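Local atomic coordinates of purine nucleoside phosphorylase (Schistosoma mansoni, PDB entry 6BJ7), a protein that catalyses the reversible phosphorolysis of purine nucleosides such as inosine and guanosine, releasing the free base and a ribose 1-phosphate. Residues Q84-M89 and M221-E226; L113-L118 and I235-V240; D130-K135 and S241-N246. All coordinates share one frame; numbering follows the deposited sequence.

How the contacts relate
Contacts 2 and 3 are strand pairings in the central mixed sheet, and contact 1 packs beside it, where the loop after strand 78-84 meets the start of helix 224-232. Contacts 2 and 3 share strand 236-246; their centres are about 12 Å apart. Asn117 joins all three: its OD1 lies 2.7 Å from Ser241 OG of contact 3, its ND2 2.9 Å from Thr223 OG1 of contact 1. Contact 1, centred about 11 Å from contact 2, does not touch contact 3, their nearest atoms being about 5 Å apart. The bound 4-chloro-6-methylpyrimidin-2-amine lies against Met221 (contact 1), Leu118 (contact 2) and Ala244 and Asn245 (contact 3), and is hydrogen-bonded to Asn245 OD1 and Glu203.

Contact 1 (Q84-M89 and M221-E226); sequences QGRLHM and MSTVPE. With DU7 (4-chloro-6-methylpyrimidin-2-amine), chain G.
Where the loop after strand 78-84 runs past the start of helix 224-232, Arg86 meets Ser222, Thr223 and Glu226. Its NE forms a weak, nearly straight hydrogen bond to Glu226 OE2 at 3.3 Å (170°), part of a salt bridge. The carboxylate oxygen lies at the guanidinium edge, in its plane; the two planes are 81° apart, and NE alone carries the bond. Arg86 CG sits between the backbone N and the carbonyl carbon (chi1 43°), and the chain bends again further out, which brings CZ to 4.0 Å from Ser222 CB. NH1 has a further partner in the carbonyl of Thr116, on strand 112-121 of the central sheet of the phosphorylase fold. Met221, which leads from the short strand 218-220 into this turn, sends its side chain the other way, with CG 3.5 Å from the chlorine of the bound pyrimidine. Its carbonyl receives a hydrogen bond from a water that in turn accepts one from Met89 N, bridging the two backbones. His88 turns the edge of its ring to Ser222, CD2 lying 3.7 Å from CB. Beyond it, in the conformer given here, Met89 SD slides alongside Pro225 CG at 3.8 Å, and Ile98 of helix 95-108 packs against both residues.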
loop_
_atom_site.group_PDB
_atom_site.type_symbol
_atom_site.label_atom_id
_atom_site.label_comp_id
_atom_site.label_asym_id
_atom_site.label_seq_id
_atom_site.Cartn_x
_atom_site.Cartn_y
_atom_site.Cartn_z
ATOM N N GLN A 84 -14.674 -17.449 -16.886
ATOM C CA GLN A 84 -15.936 -16.715 -17.038
ATOM C C GLN A 84 -16.332 -16.197 -15.654
ATOM O O GLN A 84 -16.938 -16.921 -14.856
ATOM C CB GLN A 84 -17.026 -17.610 -17.633
ATOM C CG GLN A 84 -18.326 -16.904 -18.027
ATOM C CD GLN A 84 -19.309 -17.839 -18.727
ATOM O OE1 GLN A 84 -19.618 -18.923 -18.234
ATOM N NE2 GLN A 84 -19.804 -17.407 -19.881
ATOM N N GLY A 85 -16.015 -14.933 -15.394
ATOM C CA GLY A 85 -16.143 -14.343 -14.073
ATOM C C GLY A 85 -14.796 -14.212 -13.383
ATOM O O GLY A 85 -14.347 -15.151 -12.708
ATOM N N ARG A 86 -14.108 -13.084 -13.531
ATOM C CA ARG A 86 -12.774 -13.051 -12.933
ATOM C C ARG A 86 -12.836 -12.635 -11.464
ATOM O O ARG A 86 -13.818 -12.058 -10.976
ATOM C CB ARG A 86 -11.784 -12.144 -13.691
ATOM C CG ARG A 86 -12.283 -10.815 -14.165
ATOM C CD ARG A 86 -11.335 -9.657 -13.810
ATOM N NE ARG A 86 -10.001 -9.676 -14.436
ATOM C CZ ARG A 86 -9.671 -9.056 -15.568
ATOM N NH1 ARG A 86 -10.574 -8.392 -16.300
ATOM N NH2 ARG A 86 -8.422 -9.126 -15.999
ATOM N N LEU A 87 -11.767 -12.971 -10.764
ATOM C CA LEU A 87 -11.615 -12.631 -9.362
ATOM C C LEU A 87 -10.853 -11.322 -9.271
ATOM O O LEU A 87 -9.756 -11.215 -9.826
ATOM C CB LEU A 87 -10.821 -13.720 -8.632
ATOM C CG LEU A 87 -11.519 -15.042 -8.339
ATOM C CD1 LEU A 87 -12.034 -15.667 -9.600
ATOM C CD2 LEU A 87 -10.543 -15.978 -7.666
ATOM N N HIS A 88 -11.413 -10.344 -8.559
ATOM C CA HIS A 88 -10.771 -9.048 -8.345
ATOM C C HIS A 88 -10.310 -8.879 -6.901
ATOM O O HIS A 88 -11.031 -9.252 -5.965
ATOM C CB HIS A 88 -11.745 -7.910 -8.650
ATOM C CG HIS A 88 -12.174 -7.803 -10.075
ATOM N ND1 HIS A 88 -13.368 -8.330 -10.538
ATOM C CD2 HIS A 88 -11.611 -7.166 -11.126
ATOM C CE1 HIS A 88 -13.490 -8.059 -11.827
ATOM N NE2 HIS A 88 -12.445 -7.346 -12.204
ATOM N N MET A 89 -9.123 -8.270 -6.705
ATOM C CA MET A 89 -8.586 -8.194 -5.342
ATOM C C MET A 89 -9.392 -7.225 -4.458
ATOM O O MET A 89 -9.393 -7.392 -3.225
ATOM C CB MET A 89 -7.083 -7.869 -5.374
ATOM C CG MET A 89 -6.326 -9.010 -6.110
ATOM S SD MET A 89 -4.568 -9.222 -5.746
ATOM C CE MET A 89 -4.644 -9.859 -4.057
ATOM N N MET A 221 -8.425 -1.424 -11.974
ATOM C CA MET A 221 -8.435 -2.171 -10.713
ATOM C C MET A 221 -8.197 -3.676 -10.891
ATOM O O MET A 221 -8.550 -4.453 -9.999
ATOM C CB MET A 221 -9.762 -1.967 -9.974
ATOM C CG MET A 221 -10.232 -0.528 -9.788
ATOM S SD MET A 221 -11.902 -0.432 -9.088
ATOM C CE MET A 221 -12.246 1.318 -9.270
ATOM N N SER A 222 -7.647 -4.116 -12.026
ATOM C CA SER A 222 -7.474 -5.542 -12.293
ATOM C C SER A 222 -6.180 -5.761 -13.072
ATOM O O SER A 222 -5.313 -4.881 -13.154
ATOM C CB SER A 222 -8.684 -6.103 -13.059
ATOM O OG SER A 222 -8.710 -5.586 -14.373
ATOM N N THR A 223 -6.049 -6.977 -13.621
ATOM C CA THR A 223 -5.073 -7.359 -14.641
ATOM C C THR A 223 -3.642 -7.532 -14.116
ATOM O O THR A 223 -3.013 -8.564 -14.379
ATOM C CB THR A 223 -5.153 -6.368 -15.794
ATOM O OG1 THR A 223 -6.461 -6.489 -16.378
ATOM C CG2 THR A 223 -4.141 -6.697 -16.876
ATOM N N VAL A 224 -3.093 -6.564 -13.370
ATOM C CA VAL A 224 -1.691 -6.666 -12.929
ATOM C C VAL A 224 -1.447 -7.912 -12.073
ATOM O O VAL A 224 -0.392 -8.554 -12.237
ATOM C CB VAL A 224 -1.265 -5.351 -12.261
ATOM C CG1 VAL A 224 0.056 -5.452 -11.526
ATOM C CG2 VAL A 224 -1.135 -4.246 -13.315
ATOM N N PRO A 225 -2.337 -8.312 -11.134
ATOM C CA PRO A 225 -2.078 -9.565 -10.377
ATOM C C PRO A 225 -1.952 -10.799 -11.267
ATOM O O PRO A 225 -1.010 -11.611 -11.086
ATOM C CB PRO A 225 -3.282 -9.654 -9.416
ATOM C CG PRO A 225 -3.685 -8.193 -9.243
ATOM C CD PRO A 225 -3.528 -7.585 -10.612
ATOM N N GLU A 226 -2.847 -10.943 -12.254
ATOM C CA GLU A 226 -2.783 -12.083 -13.169
ATOM C C GLU A 226 -1.535 -12.038 -14.038
ATOM O O GLU A 226 -0.915 -13.087 -14.292
ATOM C CB GLU A 226 -4.037 -12.111 -14.056
ATOM C CG GLU A 226 -5.325 -12.416 -13.353
ATOM C CD GLU A 226 -6.103 -11.171 -12.955
ATOM O OE1 GLU A 226 -5.479 -10.189 -12.512
ATOM O OE2 GLU A 226 -7.347 -11.182 -13.082
HETATM C C4 DU7 G . -12.305 4.409 -14.528
HETATM C C3 DU7 G . -11.596 2.506 -13.619
HETATM C C2 DU7 G . -12.355 1.713 -14.403
HETATM C C1 DU7 G . -13.098 2.357 -15.286
HETATM CL CL DU7 G . -10.673 1.758 -12.451
HETATM N N DU7 G . -11.510 3.803 -13.618
HETATM N N1 DU7 G . -12.267 5.822 -14.584
HETATM N N2 DU7 G . -13.061 3.657 -15.348
HETATM C C DU7 G . -13.985 1.567 -16.236
HETATM O O HOH W 1 -7.553 -7.345 -8.951
#

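Contact 2 (L113-L118 and I235-V240); sequences LLITNL and IKVLAV. With DU7 (4-chloro-6-methylpyrimidin-2-amine), chain G; DMS (dimethyl sulfoxide), chain F.
Parallel strand pairing in the core of the mixed sheet brings 113-118 against 235-240, with Leu113 beside Val237 and Thr116 beside Val240. The strand axes run 16° apart. Five backbone bonds lace them together, alternating in direction: Leu113 N gives to Lys236 O at 2.8 Å, Leu238 N returns to Leu113 O at 3.1 Å, then Ile115 N gives to Leu238 O, Val240 N to Ile115 O and Asn117 N to Val240 O. Four CA-H...O contacts accompany them, such as Val237 CA to Leu113 O at 3.3 Å. On one face, Leu114 CD2 reaches Leu238 CB at 3.8 Å, and Phe277 of helix 259-283 covers Leu114. On the other face Ile115 CD1 meets Val237 CG1 at 4.3 Å, with Val227 and Ala230 of helix 224-232 over the valine. Further along, Asn117, its CG held between the backbone N and the carbonyl carbon (chi1 62°), extends OD1 to Ser241 and ND2 to Thr223. The chemistry thus passes from an apolar interior to an amide that ties neighbouring elements together, and then to one N-H, that of Leu118, which is taken at 2.7 Å by the oxygen of a dimethyl sulfoxide, probably from the crystallisation liquor.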
loop_
_atom_site.group_PDB
_atom_site.type_symbol
_atom_site.label_atom_id
_atom_site.label_comp_id
_atom_site.label_asym_id
_atom_site.label_seq_id
_atom_site.Cartn_x
_atom_site.Cartn_y
_atom_site.Cartn_z
ATOM N N LEU A 113 -1.582 -16.146 -22.556
ATOM C CA LEU A 113 -2.767 -15.659 -21.845
ATOM C C LEU A 113 -3.160 -14.304 -22.424
ATOM O O LEU A 113 -2.324 -13.398 -22.486
ATOM C CB LEU A 113 -2.475 -15.552 -20.338
ATOM C CG LEU A 113 -3.524 -14.965 -19.404
ATOM C CD1 LEU A 113 -4.761 -15.827 -19.380
ATOM C CD2 LEU A 113 -2.921 -14.836 -17.977
ATOM N N LEU A 114 -4.415 -14.196 -22.900
ATOM C CA LEU A 114 -4.997 -12.962 -23.433
ATOM C C LEU A 114 -5.978 -12.385 -22.405
ATOM O O LEU A 114 -6.860 -13.108 -21.912
ATOM C CB LEU A 114 -5.711 -13.254 -24.769
ATOM C CG LEU A 114 -4.959 -14.064 -25.842
ATOM C CD1 LEU A 114 -5.847 -14.314 -27.086
ATOM C CD2 LEU A 114 -3.647 -13.363 -26.252
ATOM N N ILE A 115 -5.839 -11.092 -22.089
ATOM C CA ILE A 115 -6.612 -10.454 -21.012
ATOM C C ILE A 115 -7.214 -9.140 -21.496
ATOM O O ILE A 115 -6.542 -8.347 -22.162
ATOM C CB ILE A 115 -5.732 -10.178 -19.768
ATOM C CG1 ILE A 115 -5.002 -11.411 -19.314
ATOM C CG2 ILE A 115 -6.595 -9.659 -18.593
ATOM C CD1 ILE A 115 -3.938 -11.104 -18.193
ATOM N N THR A 116 -8.498 -8.905 -21.180
ATOM C CA THR A 116 -9.122 -7.601 -21.427
ATOM C C THR A 116 -9.682 -7.020 -20.123
ATOM O O THR A 116 -10.005 -7.753 -19.174
ATOM C CB THR A 116 -10.244 -7.645 -22.485
ATOM O OG1 THR A 116 -11.345 -8.464 -22.051
ATOM C CG2 THR A 116 -9.735 -8.167 -23.844
ATOM N N ASN A 117 -9.770 -5.684 -20.081
ATOM C CA ASN A 117 -10.367 -4.968 -18.959
ATOM C C ASN A 117 -10.973 -3.656 -19.447
ATOM O O ASN A 117 -10.739 -3.216 -20.574
ATOM C CB ASN A 117 -9.346 -4.689 -17.831
ATOM C CG ASN A 117 -8.187 -3.786 -18.282
ATOM O OD1 ASN A 117 -8.382 -2.650 -18.679
ATOM N ND2 ASN A 117 -6.975 -4.307 -18.209
ATOM N N LEU A 118 -11.805 -3.059 -18.580
ATOM C CA LEU A 118 -12.284 -1.687 -18.723
ATOM C C LEU A 118 -11.488 -0.763 -17.795
ATOM O O LEU A 118 -11.155 -1.133 -16.657
ATOM C CB LEU A 118 -13.776 -1.610 -18.399
ATOM C CG LEU A 118 -14.735 -2.257 -19.413
ATOM C CD1 LEU A 118 -15.889 -2.873 -18.664
ATOM C CD2 LEU A 118 -15.237 -1.227 -20.404
ATOM N N ILE A 235 4.374 -17.827 -18.731
ATOM C CA ILE A 235 3.290 -17.668 -19.701
ATOM C C ILE A 235 3.385 -16.277 -20.336
ATOM O O ILE A 235 3.522 -15.284 -19.621
ATOM C CB ILE A 235 1.926 -17.862 -19.010
ATOM C CG1 ILE A 235 1.753 -19.310 -18.571
ATOM C CG2 ILE A 235 0.746 -17.481 -19.924
ATOM C CD1 ILE A 235 0.556 -19.561 -17.698
ATOM N N LYS A 236 3.322 -16.210 -21.672
ATOM C CA LYS A 236 3.327 -14.928 -22.390
ATOM C C LYS A 236 1.968 -14.243 -22.251
ATOM O O LYS A 236 0.934 -14.910 -22.222
ATOM C CB LYS A 236 3.633 -15.152 -23.887
ATOM C CG LYS A 236 5.010 -15.674 -24.192
ATOM C CD LYS A 236 5.134 -15.903 -25.719
ATOM C CE LYS A 236 6.525 -16.310 -26.110
ATOM N NZ LYS A 236 6.548 -16.682 -27.553
ATOM N N VAL A 237 1.961 -12.899 -22.204
ATOM C CA VAL A 237 0.732 -12.128 -21.976
ATOM C C VAL A 237 0.508 -11.062 -23.056
ATOM O O VAL A 237 1.442 -10.340 -23.436
ATOM C CB VAL A 237 0.782 -11.463 -20.586
ATOM C CG1 VAL A 237 -0.361 -10.475 -20.404
ATOM C CG2 VAL A 237 0.764 -12.513 -19.505
ATOM N N LEU A 238 -0.750 -10.928 -23.508
ATOM C CA LEU A 238 -1.261 -9.738 -24.187
ATOM C C LEU A 238 -2.403 -9.180 -23.340
ATOM O O LEU A 238 -3.335 -9.929 -23.016
ATOM C CB LEU A 238 -1.810 -10.055 -25.594
ATOM C CG LEU A 238 -2.576 -8.940 -26.337
ATOM C CD1 LEU A 238 -1.582 -7.888 -26.802
ATOM C CD2 LEU A 238 -3.320 -9.487 -27.563
ATOM N N ALA A 239 -2.343 -7.893 -22.974
ATOM C CA ALA A 239 -3.395 -7.258 -22.175
ATOM C C ALA A 239 -3.892 -5.996 -22.882
ATOM O O ALA A 239 -3.075 -5.191 -23.331
ATOM C CB ALA A 239 -2.873 -6.906 -20.776
ATOM N N VAL A 240 -5.218 -5.838 -22.997
ATOM C CA VAL A 240 -5.840 -4.725 -23.717
ATOM C C VAL A 240 -6.887 -4.071 -22.819
ATOM O O VAL A 240 -7.770 -4.756 -22.284
ATOM C CB VAL A 240 -6.479 -5.188 -25.039
ATOM C CG1 VAL A 240 -7.061 -3.985 -25.801
ATOM C CG2 VAL A 240 -5.458 -5.936 -25.900
HETATM C C4 DU7 G . -12.305 4.409 -14.528
HETATM C C3 DU7 G . -11.596 2.506 -13.619
HETATM C C2 DU7 G . -12.355 1.713 -14.403
HETATM C C1 DU7 G . -13.098 2.357 -15.286
HETATM CL CL DU7 G . -10.673 1.758 -12.451
HETATM N N DU7 G . -11.510 3.803 -13.618
HETATM N N1 DU7 G . -12.267 5.822 -14.584
HETATM N N2 DU7 G . -13.061 3.657 -15.348
HETATM C C DU7 G . -13.985 1.567 -16.236
HETATM S S DMS F . -13.105 -5.063 -15.634
HETATM O O DMS F . -13.083 -4.936 -17.120
HETATM C C1 DMS F . -13.713 -6.708 -15.182
HETATM C C2 DMS F . -11.403 -5.176 -15.020
#

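Contact 3 (D130-K135 and S241-N246); sequences DFVLIK and SLIANN. With DU7 (4-chloro-6-methylpyrimidin-2-amine), chain G.
Ser241 and Val132 exchange two backbone hydrogen bonds: Val132 N gives to Ser241 O at 2.8 Å and Ser241 N to Val132 O at 2.9 Å. A third bond, Ile243 N to Asp130 O at 2.9 Å, is almost straight (173°). Ser241 O also takes a CA-H...O contact from Phe131, so this one carbonyl serves two donors. These bonds join strand 131-139 to the later half of strand 236-246 in the central sheet of the phosphorylase fold, the segment directions lying 140° apart, well short of strictly antiparallel. Among side chains, Ser241 OG packs against Ile134 CD1 at 3.6 Å, while its polar need is met by a hydrogen bond with Asn117 OD1. Asp130 OD2 accepts from Lys127 N, a few residues earlier. Apolar groups fill in on both faces: Val132 CG2 lies 3.9 Å from Ile243 CD1, and Leu242, with CG anti to its N (chi1 171°), brings CD1 to 3.9 Å from Phe131 CE1. Leu272 and Leu273 of helix 259-283 also touch the Phe131 side chain, and Trp276 meets its ring. Past the paired region, Asn245 OD1 accepts a 2.9 Å hydrogen bond from the ligand amine N1; its ND2 is bonded to Asp250 OD2 and Ser247 OG, consistent with OD1 being the end turned to the ligand. Asn246 is the N-cap of helix 247-253, OD1 bonding to Leu249 N, with ND2 given to Leu126 O.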
loop_
_atom_site.group_PDB
_atom_site.type_symbol
_atom_site.label_atom_id
_atom_site.label_comp_id
_atom_site.label_asym_id
_atom_site.label_seq_id
_atom_site.Cartn_x
_atom_site.Cartn_y
_atom_site.Cartn_z
ATOM N N ASP A 130 -11.785 4.000 -27.026
ATOM C CA ASP A 130 -10.469 3.635 -27.548
ATOM C C ASP A 130 -9.971 2.352 -26.872
ATOM O O ASP A 130 -10.420 1.979 -25.785
ATOM C CB ASP A 130 -9.445 4.764 -27.311
ATOM C CG ASP A 130 -9.627 5.978 -28.213
ATOM O OD1 ASP A 130 -10.352 5.917 -29.229
ATOM O OD2 ASP A 130 -8.974 7.020 -27.911
ATOM N N PHE A 131 -9.046 1.651 -27.540
ATOM C CA PHE A 131 -8.367 0.485 -26.979
ATOM C C PHE A 131 -6.906 0.837 -26.706
ATOM O O PHE A 131 -6.280 1.539 -27.511
ATOM C CB PHE A 131 -8.391 -0.707 -27.937
ATOM C CG PHE A 131 -9.763 -1.151 -28.380
ATOM C CD1 PHE A 131 -10.599 -1.826 -27.501
ATOM C CD2 PHE A 131 -10.175 -0.946 -29.670
ATOM C CE1 PHE A 131 -11.849 -2.243 -27.919
ATOM C CE2 PHE A 131 -11.419 -1.374 -30.098
ATOM C CZ PHE A 131 -12.253 -2.022 -29.211
ATOM N N VAL A 132 -6.348 0.323 -25.610
ATOM C CA VAL A 132 -4.928 0.515 -25.291
ATOM C C VAL A 132 -4.238 -0.841 -25.127
ATOM O O VAL A 132 -4.626 -1.641 -24.259
ATOM C CB VAL A 132 -4.738 1.352 -24.016
ATOM C CG1 VAL A 132 -3.272 1.473 -23.650
ATOM C CG2 VAL A 132 -5.377 2.726 -24.193
ATOM N N LEU A 133 -3.218 -1.093 -25.965
ATOM C CA LEU A 133 -2.320 -2.228 -25.794
ATOM C C LEU A 133 -1.363 -1.905 -24.643
ATOM O O LEU A 133 -0.591 -0.942 -24.728
ATOM C CB LEU A 133 -1.552 -2.488 -27.095
ATOM C CG LEU A 133 -2.360 -2.681 -28.392
ATOM C CD1 LEU A 133 -1.516 -2.898 -29.631
ATOM C CD2 LEU A 133 -3.317 -3.841 -28.242
ATOM N N ILE A 134 -1.388 -2.709 -23.584
ATOM C CA ILE A 134 -0.604 -2.389 -22.385
ATOM C C ILE A 134 0.840 -2.837 -22.611
ATOM O O ILE A 134 1.094 -4.001 -22.951
ATOM C CB ILE A 134 -1.213 -3.053 -21.141
ATOM C CG1 ILE A 134 -2.610 -2.488 -20.866
ATOM C CG2 ILE A 134 -0.309 -2.825 -19.928
ATOM C CD1 ILE A 134 -3.339 -3.164 -19.715
ATOM N N LYS A 135 1.786 -1.910 -22.422
ATOM C CA LYS A 135 3.204 -2.174 -22.650
ATOM C C LYS A 135 4.037 -2.149 -21.371
ATOM O O LYS A 135 5.229 -2.494 -21.440
ATOM C CB LYS A 135 3.776 -1.166 -23.653
ATOM C CG LYS A 135 3.842 0.259 -23.164
ATOM C CD LYS A 135 4.352 1.159 -24.267
ATOM C CE LYS A 135 4.502 2.588 -23.800
ATOM N NZ LYS A 135 4.908 3.467 -24.944
ATOM N N SER A 241 -6.796 -2.744 -22.662
ATOM C CA SER A 241 -7.817 -1.978 -21.949
ATOM C C SER A 241 -8.789 -1.313 -22.928
ATOM O O SER A 241 -8.374 -0.755 -23.954
ATOM C CB SER A 241 -7.185 -0.888 -21.081
ATOM O OG SER A 241 -6.435 -1.381 -19.986
ATOM N N LEU A 242 -10.079 -1.369 -22.606
ATOM C CA LEU A 242 -11.103 -0.550 -23.246
ATOM C C LEU A 242 -11.355 0.690 -22.374
ATOM O O LEU A 242 -11.695 0.565 -21.189
ATOM C CB LEU A 242 -12.403 -1.347 -23.432
ATOM C CG LEU A 242 -13.645 -0.560 -23.890
ATOM C CD1 LEU A 242 -13.406 0.150 -25.216
ATOM C CD2 LEU A 242 -14.854 -1.512 -24.006
ATOM N N ILE A 243 -11.192 1.876 -22.955
ATOM C CA ILE A 243 -11.280 3.142 -22.220
ATOM C C ILE A 243 -12.736 3.570 -22.105
ATOM O O ILE A 243 -13.417 3.725 -23.116
ATOM C CB ILE A 243 -10.449 4.231 -22.928
ATOM C CG1 ILE A 243 -8.978 3.806 -23.050
ATOM C CG2 ILE A 243 -10.546 5.568 -22.201
ATOM C CD1 ILE A 243 -8.284 3.462 -21.696
ATOM N N ALA A 244 -13.216 3.783 -20.867
ATOM C CA ALA A 244 -14.600 4.185 -20.659
ATOM C C ALA A 244 -14.787 5.686 -20.444
ATOM O O ALA A 244 -15.892 6.170 -20.637
ATOM C CB ALA A 244 -15.198 3.426 -19.474
ATOM N N ASN A 245 -13.747 6.425 -20.067
ATOM C CA ASN A 245 -13.840 7.870 -19.842
ATOM C C ASN A 245 -12.418 8.414 -19.854
ATOM O O ASN A 245 -11.458 7.648 -19.747
ATOM C CB ASN A 245 -14.513 8.197 -18.509
ATOM C CG ASN A 245 -13.584 7.933 -17.308
ATOM O OD1 ASN A 245 -13.095 6.829 -17.127
ATOM N ND2 ASN A 245 -13.312 8.958 -16.521
ATOM N N ASN A 246 -12.272 9.757 -19.956
ATOM C CA ASN A 246 -10.971 10.386 -19.685
ATOM C C ASN A 246 -11.082 11.132 -18.356
ATOM O O ASN A 246 -11.816 12.126 -18.257
ATOM C CB ASN A 246 -10.524 11.326 -20.818
ATOM C CG ASN A 246 -9.108 11.799 -20.622
ATOM O OD1 ASN A 246 -8.845 12.542 -19.680
ATOM N ND2 ASN A 246 -8.160 11.320 -21.467
HETATM C C4 DU7 G . -12.305 4.409 -14.528
HETATM C C3 DU7 G . -11.596 2.506 -13.619
HETATM C C2 DU7 G . -12.355 1.713 -14.403
HETATM C C1 DU7 G . -13.098 2.357 -15.286
HETATM CL CL DU7 G . -10.673 1.758 -12.451
HETATM N N DU7 G . -11.510 3.803 -13.618
HETATM N N1 DU7 G . -12.267 5.822 -14.584
HETATM N N2 DU7 G . -13.061 3.657 -15.348
HETATM C C DU7 G . -13.985 1.567 -16.236
#